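Local atomic coordinates of Na-K-Cl cotransporter (Methanosarcina acetivorans, PDB entry 3G40), a protein that probably carries chloride together with cations such as sodium or potassium across the membrane as an SLC12A-family cotransporter, represented by its cytoplasmic C-terminal domain. Residues K61-L64 and L65-L68; N255-L258 and D259-R262. All coordinates share one frame; numbering follows the deposited sequence.

Interaction 1 of 2, residues K61-L64 and L65-L68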
loop_
_atom_site.group_PDB
_atom_site.type_symbol
_atom_site.label_atom_id
_atom_site.label_comp_id
_atom_site.label_asym_id
_atom_site.label_seq_id
_atom_site.Cartn_x
_atom_site.Cartn_y
_atom_site.Cartn_z
ATOM N N LYS A 61 -12.910 5.931 21.072
ATOM C CA LYS A 61 -13.908 5.558 20.073
ATOM C C LYS A 61 -13.335 4.601 19.035
ATOM O O LYS A 61 -14.072 3.833 18.412
ATOM C CB LYS A 61 -14.468 6.803 19.379
ATOM C CG LYS A 61 -15.801 6.578 18.671
ATOM C CD LYS A 61 -16.907 6.253 19.669
ATOM C CE LYS A 61 -18.277 6.211 19.003
ATOM N NZ LYS A 61 -18.376 5.119 17.995
ATOM N N GLU A 62 -12.019 4.658 18.850
ATOM C CA GLU A 62 -11.328 3.781 17.909
ATOM C C GLU A 62 -10.935 2.483 18.599
ATOM O O GLU A 62 -10.320 1.603 17.996
ATOM C CB GLU A 62 -10.082 4.474 17.358
ATOM C CG GLU A 62 -10.334 5.863 16.790
ATOM C CD GLU A 62 -11.136 5.836 15.502
ATOM O OE1 GLU A 62 -11.242 4.752 14.890
ATOM O OE2 GLU A 62 -11.652 6.902 15.099
ATOM N N ASN A 63 -11.307 2.370 19.871
ATOM C CA ASN A 63 -10.899 1.249 20.708
ATOM C C ASN A 63 -9.430 0.884 20.516
ATOM O O ASN A 63 -9.093 -0.249 20.176
ATOM C CB ASN A 63 -11.788 0.028 20.477
ATOM C CG ASN A 63 -11.890 -0.850 21.711
ATOM O OD1 ASN A 63 -11.214 -0.611 22.715
ATOM N ND2 ASN A 63 -12.743 -1.868 21.647
ATOM N N LEU A 64 -8.560 1.861 20.725
ATOM C CA LEU A 64 -7.129 1.627 20.687
ATOM C C LEU A 64 -6.723 0.525 21.663
ATOM O O LEU A 64 -5.764 -0.202 21.416
ATOM C CB LEU A 64 -6.379 2.923 20.995
ATOM C CG LEU A 64 -6.572 4.024 19.950
ATOM C CD1 LEU A 64 -5.823 5.285 20.344
ATOM C CD2 LEU A 64 -6.117 3.531 18.603
ATOM N N LEU A 65 -7.469 0.380 22.760
ATOM C CA LEU A 65 -7.111 -0.594 23.786
ATOM C C LEU A 65 -7.155 -2.013 23.241
ATOM O O LEU A 65 -6.377 -2.870 23.662
ATOM C CB LEU A 65 -8.021 -0.458 25.024
ATOM C CG LEU A 65 -7.471 -0.989 26.355
ATOM C CD1 LEU A 65 -6.254 -0.183 26.817
ATOM C CD2 LEU A 65 -8.552 -0.976 27.434
ATOM N N SER A 66 -8.059 -2.255 22.297
ATOM C CA SER A 66 -8.179 -3.568 21.668
ATOM C C SER A 66 -7.191 -3.786 20.517
ATOM O O SER A 66 -6.670 -4.888 20.328
ATOM C CB SER A 66 -9.604 -3.769 21.158
ATOM O OG SER A 66 -10.536 -3.687 22.220
ATOM N N GLN A 67 -6.928 -2.732 19.752
ATOM C CA GLN A 67 -6.157 -2.870 18.516
ATOM C C GLN A 67 -4.643 -2.705 18.675
ATOM O O GLN A 67 -3.872 -3.414 18.028
ATOM C CB GLN A 67 -6.680 -1.898 17.452
ATOM C CG GLN A 67 -8.141 -2.115 17.094
ATOM C CD GLN A 67 -8.450 -1.749 15.654
ATOM O OE1 GLN A 67 -7.703 -2.097 14.735
ATOM N NE2 GLN A 67 -9.562 -1.052 15.448
ATOM N N LEU A 68 -4.212 -1.760 19.509
ATOM C CA LEU A 68 -2.779 -1.495 19.649
ATOM C C LEU A 68 -1.965 -2.690 20.149
ATOM O O LEU A 68 -0.882 -2.957 19.630
ATOM C CB LEU A 68 -2.503 -0.249 20.504
ATOM C CG LEU A 68 -2.800 1.108 19.865
ATOM C CD1 LEU A 68 -2.115 2.195 20.661
ATOM C CD2 LEU A 68 -2.354 1.158 18.397
#
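Leu68 N donates to Leu64 O at 2.9 Å and nearly straight (165°), an i to i+4 bond in the first turn of helix 64-77. One residue earlier, Asn63 O takes Ser66 N at 3.1 Å, an i to i+3 bond. Gln67 N adds a weak bond to Asn63 O and another to Leu64 O. Asn63 occupies the N-cap position, but the amides of Leu64 and Leu65 are taken by the carboxylate of Asp60, one oxygen each. The Asn63 amide instead swings over Ser66, its CG anti to the backbone N (chi1 -151°), and ND2 comes within 2.9 Å of Ser66 OG at an angle too poor for a hydrogen bond. On the buried side Leu64 CB lies 4.2 Å from Leu68 CG, one turn on. Leu64 also packs on Pro30 and Ile86, and Leu68 on Leu33, which seats the turn against helix 30-44 and strand 81-86. The Asp60 carboxylate, bonded to the first amides, would probably interact favourably with the positive end of the helix dipole, while Leu64 and Leu68 supply the apolar side of the turn.

Interaction 2 of 2, residues N255-L258 and D259-R262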
loop_
_atom_site.group_PDB
_atom_site.type_symbol
_atom_site.label_atom_id
_atom_site.label_comp_id
_atom_site.label_asym_id
_atom_site.label_seq_id
_atom_site.Cartn_x
_atom_site.Cartn_y
_atom_site.Cartn_z
ATOM N N ASN A 255 12.649 24.074 10.816
ATOM C CA ASN A 255 11.512 24.983 10.799
ATOM C C ASN A 255 10.832 24.852 9.447
ATOM O O ASN A 255 11.008 25.699 8.567
ATOM C CB ASN A 255 11.986 26.424 11.012
ATOM C CG ASN A 255 10.886 27.444 10.776
ATOM O OD1 ASN A 255 9.697 27.116 10.810
ATOM N ND2 ASN A 255 11.280 28.693 10.537
ATOM N N PRO A 256 10.060 23.775 9.272
ATOM C CA PRO A 256 9.623 23.302 7.952
ATOM C C PRO A 256 8.441 24.065 7.362
ATOM O O PRO A 256 7.567 24.528 8.094
ATOM C CB PRO A 256 9.193 21.854 8.224
ATOM C CG PRO A 256 9.434 21.602 9.709
ATOM C CD PRO A 256 9.526 22.938 10.356
ATOM N N ASP A 257 8.424 24.180 6.038
ATOM C CA ASP A 257 7.247 24.640 5.318
ATOM C C ASP A 257 6.481 23.406 4.864
ATOM O O ASP A 257 6.812 22.807 3.840
ATOM C CB ASP A 257 7.651 25.482 4.110
ATOM C CG ASP A 257 6.455 26.068 3.374
ATOM O OD1 ASP A 257 5.308 25.670 3.665
ATOM O OD2 ASP A 257 6.666 26.934 2.493
ATOM N N LEU A 258 5.468 23.029 5.639
ATOM C CA LEU A 258 4.693 21.815 5.384
ATOM C C LEU A 258 3.961 21.845 4.044
ATOM O O LEU A 258 3.664 20.792 3.470
ATOM C CB LEU A 258 3.694 21.561 6.516
ATOM C CG LEU A 258 4.260 21.332 7.920
ATOM C CD1 LEU A 258 3.173 20.813 8.842
ATOM C CD2 LEU A 258 5.430 20.371 7.887
ATOM N N ASP A 259 3.660 23.046 3.552
ATOM C CA ASP A 259 3.010 23.180 2.249
ATOM C C ASP A 259 3.994 22.871 1.127
ATOM O O ASP A 259 3.625 22.331 0.087
ATOM C CB ASP A 259 2.421 24.579 2.068
ATOM C CG ASP A 259 1.093 24.747 2.779
ATOM O OD1 ASP A 259 0.442 23.724 3.090
ATOM O OD2 ASP A 259 0.695 25.905 3.023
ATOM N N LEU A 260 5.252 23.225 1.352
ATOM C CA LEU A 260 6.311 22.897 0.418
ATOM C C LEU A 260 6.450 21.374 0.351
ATOM O O LEU A 260 6.595 20.801 -0.727
ATOM C CB LEU A 260 7.614 23.541 0.874
ATOM C CG LEU A 260 8.575 24.004 -0.217
ATOM C CD1 LEU A 260 9.612 24.956 0.360
ATOM C CD2 LEU A 260 9.234 22.812 -0.885
ATOM N N ALA A 261 6.382 20.720 1.509
ATOM C CA ALA A 261 6.460 19.265 1.563
ATOM C C ALA A 261 5.322 18.641 0.764
ATOM O O ALA A 261 5.543 17.719 -0.018
ATOM C CB ALA A 261 6.439 18.771 3.018
ATOM N N ARG A 262 4.108 19.158 0.956
ATOM C CA ARG A 262 2.942 18.630 0.261
ATOM C C ARG A 262 3.096 18.829 -1.237
ATOM O O ARG A 262 2.778 17.943 -2.026
ATOM C CB ARG A 262 1.658 19.306 0.740
ATOM C CG ARG A 262 1.201 18.888 2.127
ATOM C CD ARG A 262 -0.153 19.506 2.456
ATOM N NE ARG A 262 -0.592 19.157 3.801
ATOM C CZ ARG A 262 -0.335 19.886 4.881
ATOM N NH1 ARG A 262 0.354 21.016 4.774
ATOM N NH2 ARG A 262 -0.773 19.486 6.068
#
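With CG anti to the backbone N (chi1 -176°), Asp257 directs its carboxylate over the first turn of helix 258-268, where it is the N-cap. Its OD1 accepts from two amides, Asp259 N at 3.1 Å and Leu260 N at 3.4 Å, both weak bonds. The backbone follows suit: Ala261 N reaches Asp257 O at 3.2 Å, and Leu260 N leans weakly on the same oxygen. Next along, Arg262 N bonds to Leu258 O at 3.0 Å. The side chains of Asp257 and Leu260 cross at about a right angle, with Asp257 CG 3.7 Å from Leu260 CB. Negative charge at this helix end would probably be stabilised by the helix dipole. Arg262 runs extended from CG to NE and brings its guanidinium back along the turn to Asp259, but its stronger partner is Asp124: NH2 forms a salt bridge there, and NE donates to Pro118 O. Asp259 OD2 in turn pairs with Arg121, so a small charge network joins this helix to helix 124-136 and the loop before it. Leu258 packs on Asp124 and Ile127, while Pro256 rests on Arg128 and Ile131. Within the turn, Arg262 NH1 meets Asp259 OD1 at 3.2 Å in a salt bridge whose hydrogen bond is weak.

Starting from the N terminus, interaction 1 comes first, where the loop after strand 49-54 turns into helix 64-77; interaction 2 comes much later, where the loop after strand 247-251 enters helix 258-268. Each is a local turn that closes no long loop, and the two run in series, neither nesting nor crossing. They lie in the first and second of the two sequence families that make up the C-terminal domain. Their centres lie 31 Å apart and their nearest atoms about 19 Å. Interaction 1 sets its helix beside helix 30-44 and strand 81-86, an outermost strand of the ten-stranded sheet; interaction 2 ties its helix to helix 124-136, which belongs to the first family.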